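Local structure of dioxygenase (Pseudomonas brassicacearum, 5V2D) at residues A[384-388]-A[417-421]; A[410-414]-A[433-438]. The protein probably cleaves the central carbon-carbon double bond of lignin-derived stilbenes with molecular oxygen, at a non-haem iron centre. All blocks are in the same frame, centred on the assembly; numbering follows the deposited sequence.

Contact 1: residues A[384-388]-A[417-421]; sequences QYAHG and LNLKT
G388 and L417 face each other as an antiparallel hydrogen-bonded pair, L417 N donating to G388 O at 2.7 Å and G388 N to L417 O at 3.0 Å, while H387 and N418 form the adjacent non-hydrogen-bonded pair. A third backbone bond continues past the end of the regular strands: L419 N reaches A386 O at 2.8 Å from above the carbonyl plane, 39° out of it, as the chain at L419 turns out of extended form. These are the two central strands, 387-392 and 413-418, of a four-stranded antiparallel sheet, one blade of the seven-bladed propeller of the carotenoid cleavage oxygenase family. On the sheet face bearing H387 and N418, the imidazole and the amide lie side by side, pointing the same way with their planes 40° apart; H387 CE1 stands 4.2 Å from N418 CG. The ring is fixed at its polar end by H416, which bonds ND1. N418 turns its CG anti to the backbone N (chi1 -175°), which brings OD1 back over the following turn. There it accepts from K420 N at 2.8 Å, closing an Asx turn, and from T421 N at 3.3 Å, well above the amide plane. An alanine here would probably leave both backbone N-H groups without this shared acceptor and the turn out of the strand freer to shift. L419 carries the apolar part: its CD1 methyl meets the phenol end of Y385, 3.4 Å from Y385 OH, at a slant to the ring. That hydroxyl is hydrogen-bonded to D318, which helps hold the ring beside the leucine. At the outer margin, K420 CG lies 4.0 Å from A386 CB.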
ATOM      1  N   GLN A 384       4.663  19.687  -9.567  1.00 32.12           N
ATOM      2  CA  GLN A 384       6.070  19.578  -9.908  1.00 34.42           C
ATOM      3  C   GLN A 384       6.852  19.411  -8.597  1.00 31.36           C
ATOM      4  O   GLN A 384       6.568  20.037  -7.557  1.00 32.18           O
ATOM      5  CB  GLN A 384       6.542  20.895 -10.638  1.00 44.64           C
ATOM      6  CG  GLN A 384       7.333  20.870 -11.955  1.00 57.26           C
ATOM      7  CD  GLN A 384       8.405  19.779 -12.129  1.00 64.03           C
ATOM      8  OE1 GLN A 384       8.601  18.783 -11.370  1.00 72.98           O
ATOM      9  NE2 GLN A 384       8.985  19.873 -13.309  1.00 68.83           N
ATOM     10  N   TYR A 385       7.838  18.566  -8.617  1.00 30.16           N
ATOM     11  CA  TYR A 385       8.505  18.144  -7.413  1.00 31.26           C
ATOM     12  C   TYR A 385       9.868  17.653  -7.794  1.00 31.75           C
ATOM     13  O   TYR A 385      10.094  17.372  -8.949  1.00 35.40           O
ATOM     14  CB  TYR A 385       7.681  17.035  -6.691  1.00 31.02           C
ATOM     15  CG  TYR A 385       7.908  15.655  -7.211  1.00 27.84           C
ATOM     16  CD1 TYR A 385       8.443  14.691  -6.404  1.00 30.20           C
ATOM     17  CD2 TYR A 385       7.543  15.289  -8.532  1.00 29.02           C
ATOM     18  CE1 TYR A 385       8.658  13.387  -6.879  1.00 30.22           C
ATOM     19  CE2 TYR A 385       7.769  14.018  -9.021  1.00 29.45           C
ATOM     20  CZ  TYR A 385       8.312  13.069  -8.191  1.00 30.91           C
ATOM     21  OH  TYR A 385       8.599  11.813  -8.602  1.00 34.02           O
ATOM     22  N   ALA A 386      10.747  17.511  -6.800  1.00 31.16           N
ATOM     23  CA  ALA A 386      12.125  17.118  -7.035  1.00 32.17           C
ATOM     24  C   ALA A 386      12.734  16.092  -6.096  1.00 32.87           C
ATOM     25  O   ALA A 386      13.942  15.836  -6.177  1.00 32.50           O
ATOM     26  CB  ALA A 386      13.027  18.374  -7.045  1.00 36.38           C
ATOM     27  N   HIS A 387      11.921  15.550  -5.183  1.00 27.79           N
ATOM     28  CA  HIS A 387      12.428  14.621  -4.178  1.00 29.29           C
ATOM     29  C   HIS A 387      11.502  13.433  -3.933  1.00 26.73           C
ATOM     30  O   HIS A 387      10.314  13.589  -3.979  1.00 28.59           O
ATOM     31  CB  HIS A 387      12.567  15.373  -2.856  1.00 30.21           C
ATOM     32  CG  HIS A 387      13.524  16.519  -2.923  1.00 30.75           C
ATOM     33  ND1 HIS A 387      14.864  16.359  -2.627  1.00 31.99           N
ATOM     34  CD2 HIS A 387      13.345  17.826  -3.265  1.00 33.74           C
ATOM     35  CE1 HIS A 387      15.487  17.497  -2.905  1.00 34.92           C
ATOM     36  NE2 HIS A 387      14.579  18.424  -3.212  1.00 31.10           N
ATOM     37  N   GLY A 388      12.072  12.285  -3.649  1.00 28.35           N
ATOM     38  CA  GLY A 388      11.272  11.105  -3.213  1.00 32.01           C
ATOM     39  C   GLY A 388      12.058  10.261  -2.227  1.00 31.76           C
ATOM     40  O   GLY A 388      13.308  10.339  -2.197  1.00 28.55           O
ATOM     41  N   LEU A 417      15.978  10.170  -2.774  1.00 31.61           N
ATOM     42  CA  LEU A 417      16.354  10.467  -4.175  1.00 31.91           C
ATOM     43  C   LEU A 417      16.098  11.929  -4.512  1.00 31.56           C
ATOM     44  O   LEU A 417      14.979  12.465  -4.325  1.00 30.79           O
ATOM     45  CB  LEU A 417      15.542   9.620  -5.132  1.00 30.60           C
ATOM     46  CG  LEU A 417      15.717   9.832  -6.622  1.00 33.38           C
ATOM     47  CD1 LEU A 417      17.145   9.560  -7.108  1.00 36.54           C
ATOM     48  CD2 LEU A 417      14.710   8.943  -7.346  1.00 31.41           C
ATOM     49  N   ASN A 418      17.155  12.598  -5.000  1.00 31.14           N
ATOM     50  CA  ASN A 418      17.076  13.968  -5.541  1.00 29.83           C
ATOM     51  C   ASN A 418      16.878  13.858  -7.055  1.00 33.02           C
ATOM     52  O   ASN A 418      17.824  13.450  -7.780  1.00 33.40           O
ATOM     53  CB  ASN A 418      18.375  14.725  -5.235  1.00 32.87           C
ATOM     54  CG  ASN A 418      18.334  16.173  -5.654  1.00 33.16           C
ATOM     55  OD1 ASN A 418      17.660  16.551  -6.636  1.00 33.67           O
ATOM     56  ND2 ASN A 418      19.132  16.949  -5.049  1.00 32.52           N
ATOM     57  N   LEU A 419      15.693  14.180  -7.544  1.00 33.48           N
ATOM     58  CA  LEU A 419      15.418  14.114  -8.985  1.00 35.55           C
ATOM     59  C   LEU A 419      16.164  15.164  -9.846  1.00 39.36           C
ATOM     60  O   LEU A 419      16.298  14.995 -11.034  1.00 37.36           O
ATOM     61  CB  LEU A 419      13.927  14.232  -9.254  1.00 36.39           C
ATOM     62  CG  LEU A 419      13.122  13.013  -8.779  1.00 40.95           C
ATOM     63  CD1 LEU A 419      11.662  13.163  -9.084  1.00 44.83           C
ATOM     64  CD2 LEU A 419      13.648  11.723  -9.357  1.00 43.48           C
ATOM     65  N   LYS A 420      16.591  16.249  -9.257  1.00 41.73           N
ATOM     66  CA  LYS A 420      17.343  17.272 -10.007  1.00 45.24           C
ATOM     67  C   LYS A 420      18.742  16.774 -10.309  1.00 44.27           C
ATOM     68  O   LYS A 420      19.214  16.974 -11.408  1.00 42.43           O
ATOM     69  CB  LYS A 420      17.495  18.554  -9.222  1.00 47.91           C
ATOM     70  CG  LYS A 420      16.296  19.443  -9.126  1.00 53.85           C
ATOM     71  CD  LYS A 420      16.843  20.802  -8.600  1.00 55.33           C
ATOM     72  CE  LYS A 420      15.946  21.496  -7.596  1.00 57.86           C
ATOM     73  NZ  LYS A 420      14.770  22.012  -8.388  1.00 65.36           N
ATOM     74  N   THR A 421      19.435  16.161  -9.374  1.00 43.09           N
ATOM     75  CA  THR A 421      20.786  15.687  -9.624  1.00 40.50           C
ATOM     76  C   THR A 421      20.803  14.222  -9.992  1.00 42.20           C
ATOM     77  O   THR A 421      21.802  13.738 -10.493  1.00 35.78           O
ATOM     78  CB  THR A 421      21.687  15.896  -8.425  1.00 44.90           C
ATOM     79  OG1 THR A 421      21.153  15.170  -7.316  1.00 39.80           O
ATOM     80  CG2 THR A 421      21.757  17.375  -8.071  1.00 47.78           C
TER

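Contact 2: residues A[410-414]-A[433-438]; sequences FFNLL and GCFQEP
F435 packs its ring against the backbone of N412 to L414 and, through one face, against L414 itself. L414 CB sits 3.8 Å from the ring centroid, only 15° off the normal, a CH-pi contact, while L414 N comes to 3.4 Å from F435 CE2 and N412 C lies at the ring edge. The same phenylalanine donates its backbone N to F411 O at 3.0 Å. Beside this bond F410, with CG anti to its backbone N (chi1 -177°), brings CE2 to 3.5 Å from C434 CB; the sulfur stands obliquely off that ring, 4.7 Å from its centroid. The fit is looser elsewhere. L414 CD2 slides past P438 CB at 4.0 Å, and the partly exposed F411 ring leads away, with F435 O near its edge; a water bridges the two segments, accepting from F411 N and donating to F435 O. N412 and L413 both face A392 as a classic beta bulge, and C434 is backbone hydrogen-bonded to N459 on the neighbouring strand of its own sheet. The contact is thus a seam between neighbouring propeller blades, close to the iron site, where E437 hydrogen-bonds to the iron ligand H495 as a second-shell residue.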
ATOM      1  N   PHE A 410      11.693  -7.654   1.360  1.00 30.49           N
ATOM      2  CA  PHE A 410      12.875  -7.304   2.095  1.00 32.14           C
ATOM      3  C   PHE A 410      13.581  -6.054   1.503  1.00 34.67           C
ATOM      4  O   PHE A 410      14.000  -6.082   0.350  1.00 35.51           O
ATOM      5  CB  PHE A 410      13.872  -8.497   2.118  1.00 33.73           C
ATOM      6  CG  PHE A 410      15.108  -8.239   2.929  1.00 33.75           C
ATOM      7  CD1 PHE A 410      16.270  -7.865   2.321  1.00 37.20           C
ATOM      8  CD2 PHE A 410      15.120  -8.400   4.260  1.00 33.00           C
ATOM      9  CE1 PHE A 410      17.448  -7.657   3.077  1.00 32.90           C
ATOM     10  CE2 PHE A 410      16.247  -8.168   5.006  1.00 34.61           C
ATOM     11  CZ  PHE A 410      17.441  -7.778   4.376  1.00 35.72           C
ATOM     12  N   PHE A 411      13.718  -4.976   2.293  1.00 28.84           N
ATOM     13  CA  PHE A 411      14.325  -3.757   1.806  1.00 28.69           C
ATOM     14  C   PHE A 411      15.362  -3.345   2.838  1.00 29.62           C
ATOM     15  O   PHE A 411      15.012  -3.067   3.968  1.00 26.84           O
ATOM     16  CB  PHE A 411      13.336  -2.663   1.554  1.00 31.17           C
ATOM     17  CG  PHE A 411      12.297  -3.010   0.556  1.00 31.98           C
ATOM     18  CD1 PHE A 411      12.571  -2.867  -0.798  1.00 33.80           C
ATOM     19  CD2 PHE A 411      11.037  -3.432   0.948  1.00 30.11           C
ATOM     20  CE1 PHE A 411      11.594  -3.096  -1.763  1.00 34.99           C
ATOM     21  CE2 PHE A 411      10.082  -3.744   0.002  1.00 32.01           C
ATOM     22  CZ  PHE A 411      10.330  -3.582  -1.366  1.00 32.12           C
ATOM     23  N   ASN A 412      16.645  -3.349   2.451  1.00 28.63           N
ATOM     24  CA  ASN A 412      17.714  -3.065   3.404  1.00 27.97           C
ATOM     25  C   ASN A 412      18.273  -1.685   3.278  1.00 27.63           C
ATOM     26  O   ASN A 412      19.265  -1.404   3.938  1.00 26.77           O
ATOM     27  CB  ASN A 412      18.845  -4.127   3.341  1.00 30.54           C
ATOM     28  CG  ASN A 412      19.459  -4.257   1.961  1.00 31.12           C
ATOM     29  OD1 ASN A 412      19.075  -3.530   1.027  1.00 31.17           O
ATOM     30  ND2 ASN A 412      20.406  -5.230   1.815  1.00 31.84           N
ATOM     31  N   LEU A 413      17.645  -0.805   2.494  1.00 25.43           N
ATOM     32  CA  LEU A 413      18.025   0.603   2.408  1.00 27.48           C
ATOM     33  C   LEU A 413      16.827   1.526   2.450  1.00 25.96           C
ATOM     34  O   LEU A 413      15.809   1.268   1.793  1.00 25.46           O
ATOM     35  CB  LEU A 413      18.715   0.859   1.090  1.00 29.48           C
ATOM     36  CG  LEU A 413      20.058   0.148   0.808  1.00 31.50           C
ATOM     37  CD1 LEU A 413      20.484   0.376  -0.678  1.00 35.16           C
ATOM     38  CD2 LEU A 413      21.116   0.587   1.816  1.00 33.17           C
ATOM     39  N   LEU A 414      16.947   2.620   3.200  1.00 26.30           N
ATOM     40  CA  LEU A 414      15.966   3.670   3.233  1.00 26.43           C
ATOM     41  C   LEU A 414      16.614   4.834   2.505  1.00 28.31           C
ATOM     42  O   LEU A 414      17.663   5.334   2.963  1.00 25.40           O
ATOM     43  CB  LEU A 414      15.731   4.015   4.661  1.00 27.72           C
ATOM     44  CG  LEU A 414      14.535   4.761   5.132  1.00 31.30           C
ATOM     45  CD1 LEU A 414      14.674   5.500   6.437  1.00 32.00           C
ATOM     46  CD2 LEU A 414      13.460   5.239   4.144  1.00 32.58           C
ATOM     47  N   GLY A 433      18.725  -5.887   9.504  1.00 32.57           N
ATOM     48  CA  GLY A 433      17.707  -4.878   9.479  1.00 32.30           C
ATOM     49  C   GLY A 433      17.052  -4.724   8.125  1.00 30.00           C
ATOM     50  O   GLY A 433      17.685  -4.812   7.108  1.00 26.96           O
ATOM     51  N   CYS A 434      15.738  -4.464   8.136  1.00 27.72           N
ATOM     52  CA  CYS A 434      15.046  -4.026   6.963  1.00 27.68           C
ATOM     53  C   CYS A 434      13.845  -3.184   7.346  1.00 24.83           C
ATOM     54  O   CYS A 434      13.501  -3.059   8.526  1.00 24.01           O
ATOM     55  CB  CYS A 434      14.612  -5.241   6.127  1.00 29.06           C
ATOM     56  SG  CYS A 434      13.474  -6.363   6.992  1.00 29.25           S
ATOM     57  N   PHE A 435      13.272  -2.555   6.340  1.00 23.19           N
ATOM     58  CA  PHE A 435      12.336  -1.477   6.549  1.00 23.91           C
ATOM     59  C   PHE A 435      10.898  -1.793   6.110  1.00 22.37           C
ATOM     60  O   PHE A 435      10.667  -2.588   5.244  1.00 24.87           O
ATOM     61  CB  PHE A 435      12.772  -0.277   5.777  1.00 23.66           C
ATOM     62  CG  PHE A 435      14.127   0.262   6.217  1.00 24.52           C
ATOM     63  CD1 PHE A 435      14.249   1.063   7.318  1.00 25.35           C
ATOM     64  CD2 PHE A 435      15.256  -0.003   5.437  1.00 24.98           C
ATOM     65  CE1 PHE A 435      15.495   1.537   7.710  1.00 25.35           C
ATOM     66  CE2 PHE A 435      16.493   0.465   5.822  1.00 25.80           C
ATOM     67  CZ  PHE A 435      16.596   1.251   6.976  1.00 25.23           C
ATOM     68  N   GLN A 436       9.988  -1.036   6.715  1.00 22.51           N
ATOM     69  CA  GLN A 436       8.594  -0.941   6.278  1.00 23.54           C
ATOM     70  C   GLN A 436       8.406   0.460   5.697  1.00 24.37           C
ATOM     71  O   GLN A 436       9.323   1.343   5.721  1.00 23.28           O
ATOM     72  CB  GLN A 436       7.612  -1.243   7.374  1.00 21.79           C
ATOM     73  CG  GLN A 436       7.954  -2.509   8.148  1.00 22.19           C
ATOM     74  CD  GLN A 436       6.775  -3.037   8.985  1.00 23.56           C
ATOM     75  OE1 GLN A 436       5.659  -2.622   8.810  1.00 23.79           O
ATOM     76  NE2 GLN A 436       7.081  -3.906   9.983  1.00 22.98           N
ATOM     77  N   GLU A 437       7.256   0.656   5.064  1.00 22.00           N
ATOM     78  CA  GLU A 437       7.003   1.882   4.330  1.00 22.79           C
ATOM     79  C   GLU A 437       7.244   3.156   5.143  1.00 25.18           C
ATOM     80  O   GLU A 437       6.690   3.323   6.241  1.00 23.99           O
ATOM     81  CB  GLU A 437       5.571   1.950   3.839  1.00 24.88           C
ATOM     82  CG  GLU A 437       5.311   3.202   2.982  1.00 24.47           C
ATOM     83  CD  GLU A 437       3.837   3.383   2.583  1.00 28.75           C
ATOM     84  OE1 GLU A 437       3.044   3.694   3.490  1.00 30.08           O
ATOM     85  OE2 GLU A 437       3.456   3.284   1.391  1.00 29.92           O
ATOM     86  N   PRO A 438       7.982   4.115   4.576  1.00 23.80           N
ATOM     87  CA  PRO A 438       8.210   5.333   5.328  1.00 22.93           C
ATOM     88  C   PRO A 438       7.154   6.412   5.157  1.00 22.88           C
ATOM     89  O   PRO A 438       6.470   6.482   4.152  1.00 21.73           O
ATOM     90  CB  PRO A 438       9.581   5.816   4.709  1.00 22.42           C
ATOM     91  CG  PRO A 438       9.442   5.449   3.262  1.00 22.75           C
ATOM     92  CD  PRO A 438       8.748   4.058   3.316  1.00 24.17           C
TER
HETATM   93  O   HOH W   1      11.779  -4.958   4.412  1.00 26.26           O

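Contacts 1 and 2 lie at the two ends of one strand, 413-418, with their centres 20 Å apart and no direct touch between them. Contact 1 works within a blade, pairing this strand with 387-392 near the surface, about 22 Å from the centre of the chain. Contact 2, about 14 Å from that centre, joins the start of the same strand to 433-442, which belongs to the following blade. The four segments alternate along the chain, and contact 2 is the one that spans two sheets. Contact 2 is close to the active site: the F411 side chain lies about 11 Å from the iron, which is bound by H188, H239, H304 and H495.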